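Local coordinates for two-domain protein containing predicted PHP-like metal-dependent phosphoesterase (Bacteroides vulgatus ATCC 8482, PDB 3E38), which binds three zinc ions in a PHP-like domain, which is joined to an Ig-like domain, and is probably a metal-dependent phosphoesterase, perhaps acting on nucleic acids, at residues N6-P11 against R211-V216; T17-D22 against Q224-A229; I166-G171 against Q180-K185. One frame throughout, in Å; residues are numbered along the deposited sequence.

Contact 1: residues N6-P11 against R211-V216; sequences NEIQVP and RTMTFV
Ile8 and Val10 lean from an extended, irregular piece of chain onto Met213 and Phe215 of the strand 213-218. Ile8 comes first along the segment. Its CG1 branch lies anti to the carbonyl carbon (chi1 -58°), and the extended chain carries CD1 to the selenium of Met213, a selenomethionine. The two side chains reach toward each other tip to tip. CD1 of Ile8 lies 3.6 Å from SE of Met213 and 3.9 Å from its CE. The Met213 chain is bent at its last torsion (chi3 69°), and both the selenium and the terminal methyl face the same isoleucine methyl. The backbone O of Ile8 also accepts a hydrogen bond from Lys20 NZ. Two residues on, Val10 offers one branch, CG1, to Phe215. That methyl meets the far end of the ring at an oblique angle, 4.0 Å from CZ of Phe215 and equally far from its CE2. The backbone folds slightly between the two residues, with a weak bond of 3.2 Å from Val10 N to Ile8 O. Val10 also touches Phe253 of the helix 247-257 and Leu280, a residue of the Ig-like domain, while the Phe215 ring meets Tyr238. Pro11 continues onto the same helix. All direct contact between the two segments is apolar, and their nearest CA atoms, those of Val10 and Phe215, stay 9.5 Å apart. Between 6-11 and 211-216 the hold is side-chain packing, not backbone pairing.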
ATOM      1  N   ASN B   6      16.119  -2.017   2.765  1.00 30.88           N
ATOM      2  CA  ASN B   6      15.436  -0.790   2.950  1.00 30.80           C
ATOM      3  C   ASN B   6      16.092  -0.119   4.143  1.00 31.94           C
ATOM      4  O   ASN B   6      15.794  -0.430   5.260  1.00 34.10           O
ATOM      5  CB  ASN B   6      13.934  -1.043   3.219  1.00 32.22           C
ATOM      6  CG  ASN B   6      13.248  -1.812   2.071  1.00 33.19           C
ATOM      7  OD1 ASN B   6      13.360  -1.431   0.911  1.00 45.35           O
ATOM      8  ND2 ASN B   6      12.601  -2.927   2.396  1.00 31.49           N
ATOM      9  N   GLU B   7      16.969   0.832   3.887  1.00 30.99           N
ATOM     10  CA  GLU B   7      17.665   1.501   4.970  1.00 32.60           C
ATOM     11  C   GLU B   7      16.714   2.288   5.837  1.00 31.80           C
ATOM     12  O   GLU B   7      15.748   2.841   5.367  1.00 31.07           O
ATOM     13  CB  GLU B   7      18.724   2.457   4.422  1.00 32.77           C
ATOM     14  CG  GLU B   7      19.863   1.761   3.667  1.00 38.23           C
ATOM     15  CD  GLU B   7      20.774   0.886   4.531  1.00 39.13           C
ATOM     16  OE1 GLU B   7      20.793   0.965   5.789  1.00 38.06           O
ATOM     17  OE2 GLU B   7      21.513   0.115   3.904  1.00 37.01           O
ATOM     18  N   ILE B   8      17.046   2.351   7.110  1.00 32.48           N
ATOM     19  CA  ILE B   8      16.313   3.162   8.079  1.00 33.69           C
ATOM     20  C   ILE B   8      17.058   4.500   8.178  1.00 35.43           C
ATOM     21  O   ILE B   8      18.152   4.586   8.755  1.00 37.16           O
ATOM     22  CB  ILE B   8      16.235   2.499   9.461  1.00 34.27           C
ATOM     23  CG1 ILE B   8      15.552   1.114   9.356  1.00 37.72           C
ATOM     24  CG2 ILE B   8      15.515   3.426  10.456  1.00 29.69           C
ATOM     25  CD1 ILE B   8      15.665   0.243  10.603  1.00 35.50           C
ATOM     26  N   GLN B   9      16.444   5.531   7.603  1.00 32.32           N
ATOM     27  CA  GLN B   9      17.025   6.875   7.543  1.00 30.58           C
ATOM     28  C   GLN B   9      16.797   7.719   8.772  1.00 29.52           C
ATOM     29  O   GLN B   9      15.788   8.386   8.920  1.00 27.06           O
ATOM     30  CB  GLN B   9      16.493   7.607   6.330  1.00 30.41           C
ATOM     31  CG  GLN B   9      16.906   6.919   5.022  1.00 34.01           C
ATOM     32  CD  GLN B   9      16.408   7.705   3.844  1.00 36.27           C
ATOM     33  OE1 GLN B   9      16.763   8.866   3.671  1.00 43.65           O
ATOM     34  NE2 GLN B   9      15.537   7.107   3.066  1.00 40.16           N
ATOM     35  N   VAL B  10      17.772   7.628   9.656  1.00 29.77           N
ATOM     36  CA  VAL B  10      17.796   8.403  10.901  1.00 33.26           C
ATOM     37  C   VAL B  10      19.214   8.965  11.034  1.00 31.71           C
ATOM     38  O   VAL B  10      20.137   8.461  10.394  1.00 34.21           O
ATOM     39  CB  VAL B  10      17.405   7.585  12.152  1.00 30.07           C
ATOM     40  CG1 VAL B  10      15.900   7.254  12.125  1.00 32.12           C
ATOM     41  CG2 VAL B  10      18.260   6.341  12.271  1.00 32.80           C
ATOM     42  N   PRO B  11      19.380  10.000  11.836  1.00 30.84           N
ATOM     43  CA  PRO B  11      20.718  10.528  11.939  1.00 32.54           C
ATOM     44  C   PRO B  11      21.593   9.876  12.981  1.00 33.36           C
ATOM     45  O   PRO B  11      21.174   9.007  13.770  1.00 34.53           O
ATOM     46  CB  PRO B  11      20.493  11.998  12.339  1.00 32.00           C
ATOM     47  CG  PRO B  11      19.089  12.056  12.944  1.00 33.22           C
ATOM     48  CD  PRO B  11      18.425  10.718  12.708  1.00 32.28           C
ATOM     49  N   ARG B 211       9.141  -2.887  12.802  1.00 33.05           N
ATOM     50  CA  ARG B 211       9.354  -3.746  13.937  1.00 28.98           C
ATOM     51  C   ARG B 211       9.866  -2.906  15.076  1.00 29.73           C
ATOM     52  O   ARG B 211      10.660  -2.013  14.860  1.00 31.18           O
ATOM     53  CB  ARG B 211      10.341  -4.877  13.627  1.00 33.34           C
ATOM     54  CG  ARG B 211      11.817  -4.504  13.756  1.00 36.23           C
ATOM     55  CD  ARG B 211      12.678  -5.743  13.923  1.00 28.40           C
ATOM     56  NE  ARG B 211      12.870  -6.389  12.643  1.00 32.11           N
ATOM     57  CZ  ARG B 211      13.355  -7.602  12.465  1.00 27.14           C
ATOM     58  NH1 ARG B 211      13.694  -8.348  13.496  1.00 26.77           N
ATOM     59  NH2 ARG B 211      13.484  -8.066  11.226  1.00 31.37           N
ATOM     60  N   THR B 212       9.387  -3.182  16.283  1.00 26.21           N
ATOM     61  CA  THR B 212       9.896  -2.506  17.479  1.00 28.28           C
ATOM     62  C   THR B 212      11.369  -2.840  17.602  1.00 29.40           C
ATOM     63  O   THR B 212      11.800  -3.966  17.416  1.00 33.15           O
ATOM     64  CB  THR B 212       9.097  -2.937  18.704  1.00 29.96           C
ATOM     65  OG1 THR B 212       7.754  -2.513  18.486  1.00 27.65           O
ATOM     66  CG2 THR B 212       9.629  -2.334  19.998  1.00 28.98           C
HETATM   67  N   MSE B 213      12.163  -1.835  17.852  1.00 31.34           N
HETATM   68  CA  MSE B 213      13.591  -2.068  17.873  1.00 30.80           C
HETATM   69  C   MSE B 213      14.334  -1.107  18.750  1.00 28.66           C
HETATM   70  O   MSE B 213      13.748  -0.298  19.419  1.00 30.75           O
HETATM   71  CB  MSE B 213      14.132  -1.923  16.446  1.00 29.84           C
HETATM   72  CG  MSE B 213      14.042  -0.491  15.899  1.00 27.29           C
HETATM   73 SE   MSE B 213      14.658  -0.358  14.039  0.75 32.68          SE
HETATM   74  CE  MSE B 213      13.182  -1.347  13.227  1.00 32.25           C
ATOM     75  N   THR B 214      15.655  -1.224  18.736  1.00 30.68           N
ATOM     76  CA  THR B 214      16.519  -0.326  19.547  1.00 28.87           C
ATOM     77  C   THR B 214      17.553   0.398  18.719  1.00 28.97           C
ATOM     78  O   THR B 214      18.273  -0.189  17.905  1.00 34.34           O
ATOM     79  CB  THR B 214      17.277  -1.069  20.689  1.00 27.62           C
ATOM     80  OG1 THR B 214      16.360  -1.789  21.495  1.00 25.05           O
ATOM     81  CG2 THR B 214      18.062  -0.122  21.556  1.00 22.40           C
ATOM     82  N   PHE B 215      17.554   1.706  18.873  1.00 29.01           N
ATOM     83  CA  PHE B 215      18.610   2.520  18.301  1.00 29.41           C
ATOM     84  C   PHE B 215      19.781   2.492  19.289  1.00 29.14           C
ATOM     85  O   PHE B 215      19.626   2.854  20.491  1.00 28.47           O
ATOM     86  CB  PHE B 215      18.194   3.983  18.047  1.00 32.30           C
ATOM     87  CG  PHE B 215      17.177   4.156  16.982  1.00 27.03           C
ATOM     88  CD1 PHE B 215      16.932   3.138  16.080  1.00 35.68           C
ATOM     89  CD2 PHE B 215      16.545   5.386  16.805  1.00 30.28           C
ATOM     90  CE1 PHE B 215      15.989   3.297  15.076  1.00 39.35           C
ATOM     91  CE2 PHE B 215      15.606   5.569  15.786  1.00 33.37           C
ATOM     92  CZ  PHE B 215      15.328   4.524  14.929  1.00 38.83           C
ATOM     93  N   VAL B 216      20.932   2.038  18.786  1.00 28.86           N
ATOM     94  CA  VAL B 216      22.174   1.960  19.566  1.00 28.26           C
ATOM     95  C   VAL B 216      23.224   2.929  19.010  1.00 30.16           C
ATOM     96  O   VAL B 216      23.624   2.847  17.839  1.00 29.23           O
ATOM     97  CB  VAL B 216      22.752   0.509  19.627  1.00 30.48           C
ATOM     98  CG1 VAL B 216      23.958   0.414  20.584  1.00 24.36           C
ATOM     99  CG2 VAL B 216      21.679  -0.510  20.063  1.00 23.83           C
TER

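Contact 2: residues T17-D22 against Q224-A229; sequences TTLKCD and QGIREA
The strand 17-22 runs past the helix 223-231 with its closest CA pair, Leu19 and Ile226, 8.1 Å apart, a spacing bridged by side chains. Leu19 and Cys21, two residues apart on the strand, both point toward the helix. Ile226 answers both. Its CB does not head straight for the strand, but CG1 is anti to the carbonyl carbon (chi1 -68°) and the chain then runs extended to CD1, which brings its end nearer. The Leu19 and Ile226 side chains cross obliquely. One leucine branch does the touching: CD1 of Leu19 lies 3.9 Å from CG1 of Ile226. Farther out, Cys21 SG stands 4.2 Å from CD1 of Ile226. The middle and the end of one isoleucine thus serve two strand residues. All three side chains are buried, and the contact is purely van der Waals. The helix keeps its own backbone bonds, such as Glu228 N to Gln224 O at 2.9 Å. Strand 17-22 is paired with 50-56 on one side and with 213-218 on the other. Ile226 extends the packing to Ala50 of strand 50-56 and to Leu87 and Ile89 of strand 87-95. Ala229, one turn on, touches Val216 of strand 213-218. The helix therefore covers several strands of the sheet in the PHP-like domain, with strand 17-22 leading on to the zinc ligands His24 and His26.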
ATOM      1  N   THR B  17      27.805   6.269  15.707  1.00 31.08           N
ATOM      2  CA  THR B  17      27.077   5.763  14.570  1.00 30.60           C
ATOM      3  C   THR B  17      25.814   5.064  15.043  1.00 32.22           C
ATOM      4  O   THR B  17      25.852   4.181  15.901  1.00 34.87           O
ATOM      5  CB  THR B  17      27.894   4.809  13.680  1.00 32.80           C
ATOM      6  OG1 THR B  17      27.062   4.429  12.588  1.00 27.92           O
ATOM      7  CG2 THR B  17      28.346   3.545  14.415  1.00 33.23           C
ATOM      8  N   THR B  18      24.675   5.478  14.491  1.00 32.74           N
ATOM      9  CA  THR B  18      23.373   4.900  14.883  1.00 30.19           C
ATOM     10  C   THR B  18      23.134   3.536  14.243  1.00 31.68           C
ATOM     11  O   THR B  18      23.000   3.354  13.002  1.00 28.17           O
ATOM     12  CB  THR B  18      22.147   5.883  14.634  1.00 33.26           C
ATOM     13  OG1 THR B  18      22.289   7.080  15.426  1.00 29.37           O
ATOM     14  CG2 THR B  18      20.805   5.201  14.987  1.00 26.02           C
ATOM     15  N   LEU B  19      23.071   2.561  15.124  1.00 30.96           N
ATOM     16  CA  LEU B  19      22.803   1.185  14.711  1.00 28.71           C
ATOM     17  C   LEU B  19      21.399   0.753  15.129  1.00 28.70           C
ATOM     18  O   LEU B  19      20.859   1.116  16.235  1.00 30.03           O
ATOM     19  CB  LEU B  19      23.884   0.282  15.303  1.00 28.50           C
ATOM     20  CG  LEU B  19      25.342   0.651  15.011  1.00 27.04           C
ATOM     21  CD1 LEU B  19      26.297  -0.234  15.852  1.00 19.11           C
ATOM     22  CD2 LEU B  19      25.657   0.576  13.454  1.00 18.43           C
ATOM     23  N   LYS B  20      20.781   0.003  14.238  1.00 27.52           N
ATOM     24  CA  LYS B  20      19.387  -0.464  14.451  1.00 28.73           C
ATOM     25  C   LYS B  20      19.399  -1.937  14.805  1.00 30.20           C
ATOM     26  O   LYS B  20      19.809  -2.796  14.008  1.00 31.25           O
ATOM     27  CB  LYS B  20      18.490  -0.143  13.253  1.00 32.02           C
ATOM     28  CG  LYS B  20      18.553   1.335  12.776  1.00 28.85           C
ATOM     29  CD  LYS B  20      19.509   1.479  11.607  1.00 32.53           C
ATOM     30  CE  LYS B  20      19.667   2.923  11.159  1.00 34.24           C
ATOM     31  NZ  LYS B  20      20.466   3.075   9.899  1.00 25.24           N
ATOM     32  N   CYS B  21      19.003  -2.219  16.045  1.00 28.16           N
ATOM     33  CA  CYS B  21      19.123  -3.575  16.569  1.00 30.06           C
ATOM     34  C   CYS B  21      17.854  -4.166  17.167  1.00 31.12           C
ATOM     35  O   CYS B  21      17.007  -3.430  17.691  1.00 37.38           O
ATOM     36  CB  CYS B  21      20.229  -3.593  17.634  1.00 30.25           C
ATOM     37  SG  CYS B  21      21.758  -2.755  17.141  1.00 36.58           S
ATOM     38  N   ASP B  22      17.742  -5.498  17.029  1.00 30.35           N
ATOM     39  CA  ASP B  22      16.632  -6.321  17.581  1.00 29.89           C
ATOM     40  C   ASP B  22      17.250  -7.435  18.421  1.00 30.48           C
ATOM     41  O   ASP B  22      17.807  -8.414  17.907  1.00 33.34           O
ATOM     42  CB  ASP B  22      15.739  -6.855  16.468  1.00 31.95           C
ATOM     43  CG  ASP B  22      14.438  -7.440  16.969  1.00 34.14           C
ATOM     44  OD1 ASP B  22      14.194  -7.349  18.189  1.00 26.22           O
ATOM     45  OD2 ASP B  22      13.659  -7.970  16.120  1.00 25.87           O
ATOM     46  N   GLN B 224      31.631  -5.269  19.720  1.00 28.04           N
ATOM     47  CA  GLN B 224      32.182  -4.579  20.905  1.00 27.92           C
ATOM     48  C   GLN B 224      31.579  -3.181  20.965  1.00 30.00           C
ATOM     49  O   GLN B 224      31.282  -2.625  22.052  1.00 33.41           O
ATOM     50  CB  GLN B 224      33.739  -4.547  20.882  1.00 27.04           C
ATOM     51  N   GLY B 225      31.378  -2.601  19.787  1.00 30.44           N
ATOM     52  CA  GLY B 225      30.799  -1.260  19.705  1.00 30.05           C
ATOM     53  C   GLY B 225      29.415  -1.243  20.327  1.00 31.10           C
ATOM     54  O   GLY B 225      29.047  -0.382  21.175  1.00 29.78           O
ATOM     55  N   ILE B 226      28.653  -2.245  19.949  1.00 29.26           N
ATOM     56  CA  ILE B 226      27.290  -2.366  20.461  1.00 26.98           C
ATOM     57  C   ILE B 226      27.283  -2.569  21.967  1.00 26.24           C
ATOM     58  O   ILE B 226      26.532  -1.961  22.704  1.00 27.77           O
ATOM     59  CB  ILE B 226      26.583  -3.525  19.834  1.00 29.05           C
ATOM     60  CG1 ILE B 226      26.341  -3.236  18.333  1.00 31.55           C
ATOM     61  CG2 ILE B 226      25.248  -3.803  20.535  1.00 26.75           C
ATOM     62  CD1 ILE B 226      25.627  -4.310  17.677  1.00 29.55           C
ATOM     63  N   ARG B 227      28.141  -3.460  22.399  1.00 28.18           N
ATOM     64  CA  ARG B 227      28.218  -3.835  23.789  1.00 28.12           C
ATOM     65  C   ARG B 227      28.551  -2.625  24.628  1.00 31.19           C
ATOM     66  O   ARG B 227      27.945  -2.429  25.688  1.00 33.54           O
ATOM     67  CB  ARG B 227      29.241  -4.960  24.024  1.00 29.05           C
ATOM     68  CG  ARG B 227      29.407  -5.325  25.510  1.00 32.87           C
ATOM     69  CD  ARG B 227      28.079  -5.640  26.109  1.00 33.55           C
ATOM     70  NE  ARG B 227      28.092  -5.917  27.540  1.00 32.40           N
ATOM     71  CZ  ARG B 227      28.333  -7.115  28.082  1.00 35.90           C
ATOM     72  NH1 ARG B 227      28.652  -8.188  27.344  1.00 34.58           N
ATOM     73  NH2 ARG B 227      28.265  -7.235  29.376  1.00 27.15           N
ATOM     74  N   GLU B 228      29.481  -1.796  24.133  1.00 31.78           N
ATOM     75  CA  GLU B 228      29.934  -0.584  24.886  1.00 32.14           C
ATOM     76  C   GLU B 228      28.801   0.461  24.985  1.00 31.63           C
ATOM     77  O   GLU B 228      28.568   1.111  26.027  1.00 28.46           O
ATOM     78  CB  GLU B 228      31.228   0.013  24.293  1.00 33.04           C
ATOM     79  CG  GLU B 228      31.749   1.261  25.031  1.00 36.02           C
ATOM     80  CD  GLU B 228      31.088   2.552  24.593  1.00 43.67           C
ATOM     81  OE1 GLU B 228      30.459   2.579  23.496  1.00 46.78           O
ATOM     82  OE2 GLU B 228      31.243   3.556  25.330  1.00 45.32           O
ATOM     83  N   ALA B 229      28.042   0.547  23.911  1.00 29.09           N
ATOM     84  CA  ALA B 229      26.859   1.426  23.877  1.00 31.46           C
ATOM     85  C   ALA B 229      25.857   0.976  24.940  1.00 32.86           C
ATOM     86  O   ALA B 229      25.345   1.779  25.750  1.00 34.08           O
ATOM     87  CB  ALA B 229      26.198   1.402  22.502  1.00 32.57           C
TER

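Contact 3: residues I166-G171 against Q180-K185; sequences IEVANG and QWCLDK
Ile166, Trp181 and Cys182 make most of the apolar contact between the strand 165-170 and the helix 176-185. CD1 of Ile166 reaches 3.7 Å from CB of Trp181, and the two side chains cross at about a right angle. The methyl CD1 meets the tryptophan at its root, CB, more closely than at its ring. Cys182 SG is anti to the carbonyl carbon (chi1 -65°), which turns it to the strand. It lies 3.8 Å from CB of Ile166, along the flank of that side chain. Val168 adds a lighter touch, with CG1 4.3 Å from the same SG. The polar bonds stay within each segment. In 166-171, Asn170 ND2 donates to the syn side of Glu167 OE1 over 2.7 Å, nearly straight at 171° but tilted well out of the carboxylate plane. On the helix, Gln180 NE2 gives a bent bond to Asp184 OD1 at 2.9 Å. Glu167 points away from the helix, and its carboxylate also bonds the zinc ligand His24 and the backbone N of His137, another ligand. Asn170 bonds the ligand Asp194, so the pair forms part of the second shell. Ile166 and Val168 pack on the helix; Glu167 and, beyond the corner at Val168, Asn170 serve the zinc site. Strand 165-170 lies between 132-135 and 188-192, parallel to both. Cys182 touches Met189 of strand 188-192, and Trp181 meets Trp135 of strand 132-135, so the helix spans all three strands.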
ATOM      1  N   ILE B 166      16.115  -3.062  30.738  1.00 27.56           N
ATOM      2  CA  ILE B 166      14.725  -3.518  30.755  1.00 28.34           C
ATOM      3  C   ILE B 166      14.104  -3.145  29.455  1.00 29.82           C
ATOM      4  O   ILE B 166      14.400  -2.086  28.925  1.00 30.07           O
ATOM      5  CB  ILE B 166      13.895  -2.824  31.825  1.00 26.64           C
ATOM      6  CG1 ILE B 166      14.621  -2.852  33.150  1.00 33.21           C
ATOM      7  CG2 ILE B 166      12.495  -3.462  31.967  1.00 23.77           C
ATOM      8  CD1 ILE B 166      13.822  -2.147  34.252  1.00 24.05           C
ATOM      9  N   GLU B 167      13.299  -4.054  28.924  1.00 31.00           N
ATOM     10  CA  GLU B 167      12.504  -3.776  27.737  1.00 31.20           C
ATOM     11  C   GLU B 167      11.422  -2.781  28.110  1.00 32.09           C
ATOM     12  O   GLU B 167      10.635  -2.997  29.062  1.00 31.34           O
ATOM     13  CB  GLU B 167      11.875  -5.038  27.179  1.00 31.16           C
ATOM     14  CG  GLU B 167      12.863  -5.914  26.455  1.00 30.87           C
ATOM     15  CD  GLU B 167      12.194  -7.126  25.780  1.00 33.18           C
ATOM     16  OE1 GLU B 167      11.076  -7.494  26.228  1.00 34.85           O
ATOM     17  OE2 GLU B 167      12.805  -7.725  24.849  1.00 31.90           O
ATOM     18  N   VAL B 168      11.445  -1.647  27.417  1.00 33.25           N
ATOM     19  CA  VAL B 168      10.449  -0.548  27.632  1.00 31.74           C
ATOM     20  C   VAL B 168       9.365  -0.676  26.575  1.00 30.57           C
ATOM     21  O   VAL B 168       8.289  -0.056  26.630  1.00 27.85           O
ATOM     22  CB  VAL B 168      11.057   0.884  27.619  1.00 33.03           C
ATOM     23  CG1 VAL B 168      11.881   1.123  28.924  1.00 24.34           C
ATOM     24  CG2 VAL B 168      11.847   1.174  26.291  1.00 28.36           C
ATOM     25  N   ALA B 169       9.679  -1.538  25.627  1.00 31.57           N
ATOM     26  CA  ALA B 169       8.790  -1.826  24.521  1.00 30.57           C
ATOM     27  C   ALA B 169       9.125  -3.165  23.866  1.00 31.17           C
ATOM     28  O   ALA B 169      10.248  -3.416  23.506  1.00 33.68           O
ATOM     29  CB  ALA B 169       8.819  -0.687  23.527  1.00 31.51           C
ATOM     30  N   ASN B 170       8.099  -4.012  23.771  1.00 32.58           N
ATOM     31  CA  ASN B 170       8.161  -5.375  23.190  1.00 32.32           C
ATOM     32  C   ASN B 170       7.038  -5.595  22.184  1.00 29.31           C
ATOM     33  O   ASN B 170       5.861  -5.635  22.521  1.00 29.98           O
ATOM     34  CB  ASN B 170       8.085  -6.428  24.314  1.00 32.59           C
ATOM     35  CG  ASN B 170       8.357  -7.854  23.839  1.00 36.97           C
ATOM     36  OD1 ASN B 170       7.642  -8.356  23.002  1.00 43.29           O
ATOM     37  ND2 ASN B 170       9.362  -8.530  24.431  1.00 33.80           N
ATOM     38  N   GLY B 171       7.411  -5.739  20.936  1.00 29.35           N
ATOM     39  CA  GLY B 171       6.418  -5.922  19.882  1.00 29.03           C
ATOM     40  C   GLY B 171       5.458  -4.754  19.947  1.00 28.80           C
ATOM     41  O   GLY B 171       5.864  -3.621  19.856  1.00 31.69           O
ATOM     42  N   GLN B 180      10.551   4.549  33.921  1.00 29.04           N
ATOM     43  CA  GLN B 180      10.855   5.174  35.206  1.00 32.01           C
ATOM     44  C   GLN B 180      11.850   4.330  35.977  1.00 31.49           C
ATOM     45  O   GLN B 180      12.653   4.831  36.767  1.00 36.00           O
ATOM     46  CB  GLN B 180       9.569   5.390  36.018  1.00 32.19           C
ATOM     47  CG  GLN B 180       9.754   6.247  37.239  1.00 33.88           C
ATOM     48  CD  GLN B 180      10.325   7.605  36.883  1.00 40.99           C
ATOM     49  OE1 GLN B 180       9.844   8.276  35.970  1.00 43.94           O
ATOM     50  NE2 GLN B 180      11.360   8.017  37.607  1.00 27.32           N
ATOM     51  N   TRP B 181      11.781   3.035  35.747  1.00 30.95           N
ATOM     52  CA  TRP B 181      12.677   2.080  36.427  1.00 30.09           C
ATOM     53  C   TRP B 181      14.084   2.282  35.939  1.00 28.90           C
ATOM     54  O   TRP B 181      15.020   2.382  36.717  1.00 28.59           O
ATOM     55  CB  TRP B 181      12.259   0.627  36.212  1.00 30.29           C
ATOM     56  CG  TRP B 181      11.052   0.303  37.000  1.00 34.27           C
ATOM     57  CD1 TRP B 181      10.683   0.895  38.167  1.00 34.02           C
ATOM     58  CD2 TRP B 181      10.106  -0.754  36.775  1.00 23.08           C
ATOM     59  NE1 TRP B 181       9.523   0.333  38.644  1.00 27.35           N
ATOM     60  CE2 TRP B 181       9.165  -0.699  37.824  1.00 32.61           C
ATOM     61  CE3 TRP B 181       9.981  -1.741  35.832  1.00 32.61           C
ATOM     62  CZ2 TRP B 181       8.100  -1.567  37.908  1.00 30.83           C
ATOM     63  CZ3 TRP B 181       8.926  -2.614  35.926  1.00 32.11           C
ATOM     64  CH2 TRP B 181       8.000  -2.523  36.938  1.00 25.85           C
ATOM     65  N   CYS B 182      14.211   2.358  34.634  1.00 28.14           N
ATOM     66  CA  CYS B 182      15.520   2.567  34.023  1.00 31.05           C
ATOM     67  C   CYS B 182      16.097   3.918  34.424  1.00 30.75           C
ATOM     68  O   CYS B 182      17.312   4.043  34.664  1.00 30.89           O
ATOM     69  CB  CYS B 182      15.456   2.473  32.514  1.00 29.86           C
ATOM     70  SG  CYS B 182      15.002   0.846  31.907  1.00 33.66           S
ATOM     71  N   LEU B 183      15.212   4.896  34.585  1.00 31.33           N
ATOM     72  CA  LEU B 183      15.640   6.247  34.963  1.00 33.89           C
ATOM     73  C   LEU B 183      16.138   6.217  36.410  1.00 33.85           C
ATOM     74  O   LEU B 183      17.227   6.702  36.705  1.00 34.16           O
ATOM     75  CB  LEU B 183      14.556   7.333  34.783  1.00 33.02           C
ATOM     76  CG  LEU B 183      14.035   7.620  33.372  1.00 36.18           C
ATOM     77  CD1 LEU B 183      12.971   8.720  33.453  1.00 28.90           C
ATOM     78  CD2 LEU B 183      15.142   7.987  32.350  1.00 29.78           C
ATOM     79  N   ASP B 184      15.393   5.561  37.283  1.00 35.10           N
ATOM     80  CA  ASP B 184      15.758   5.528  38.718  1.00 35.36           C
ATOM     81  C   ASP B 184      16.933   4.613  39.011  1.00 36.79           C
ATOM     82  O   ASP B 184      17.755   4.898  39.870  1.00 37.24           O
ATOM     83  CB  ASP B 184      14.589   5.062  39.574  1.00 36.00           C
ATOM     84  CG  ASP B 184      13.398   6.005  39.502  1.00 40.65           C
ATOM     85  OD1 ASP B 184      13.605   7.204  39.205  1.00 39.28           O
ATOM     86  OD2 ASP B 184      12.260   5.537  39.737  1.00 42.97           O
ATOM     87  N   LYS B 185      17.040   3.538  38.248  1.00 37.78           N
ATOM     88  CA  LYS B 185      18.046   2.500  38.517  1.00 35.92           C
ATOM     89  C   LYS B 185      19.242   2.544  37.563  1.00 37.12           C
ATOM     90  O   LYS B 185      20.125   1.694  37.587  1.00 40.02           O
ATOM     91  CB  LYS B 185      17.323   1.143  38.521  1.00 37.50           C
ATOM     92  CG  LYS B 185      16.627   0.933  39.870  1.00 34.33           C
ATOM     93  CD  LYS B 185      15.358   0.057  39.895  1.00 42.87           C
ATOM     94  CE  LYS B 185      14.824   0.009  41.387  1.00 49.29           C
ATOM     95  NZ  LYS B 185      13.341  -0.243  41.603  1.00 52.60           N
TER

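How the contacts relate
All three contacts reach the same large mixed sheet of the PHP-like domain. Contacts 1 and 2 are neighbours, with centres 11 Å apart. Strands 213-218 and 17-22 are paired, and Arg211 of contact 1 forms a salt bridge with Asp22 of contact 2. Their segments alternate along the chain, in the order 6-11, 17-22, 211-216, 224-229. Contact 3 is local and falls between the halves of the other two. Its centre is 19 Å from that of contact 1, and the two meet where Thr212 OG1 and Gly171 O probably hydrogen-bond. It does not touch contact 2, centred 18 Å away. The long-range pairs bring residues about 200 apart together at a sheet that carries zinc ligands.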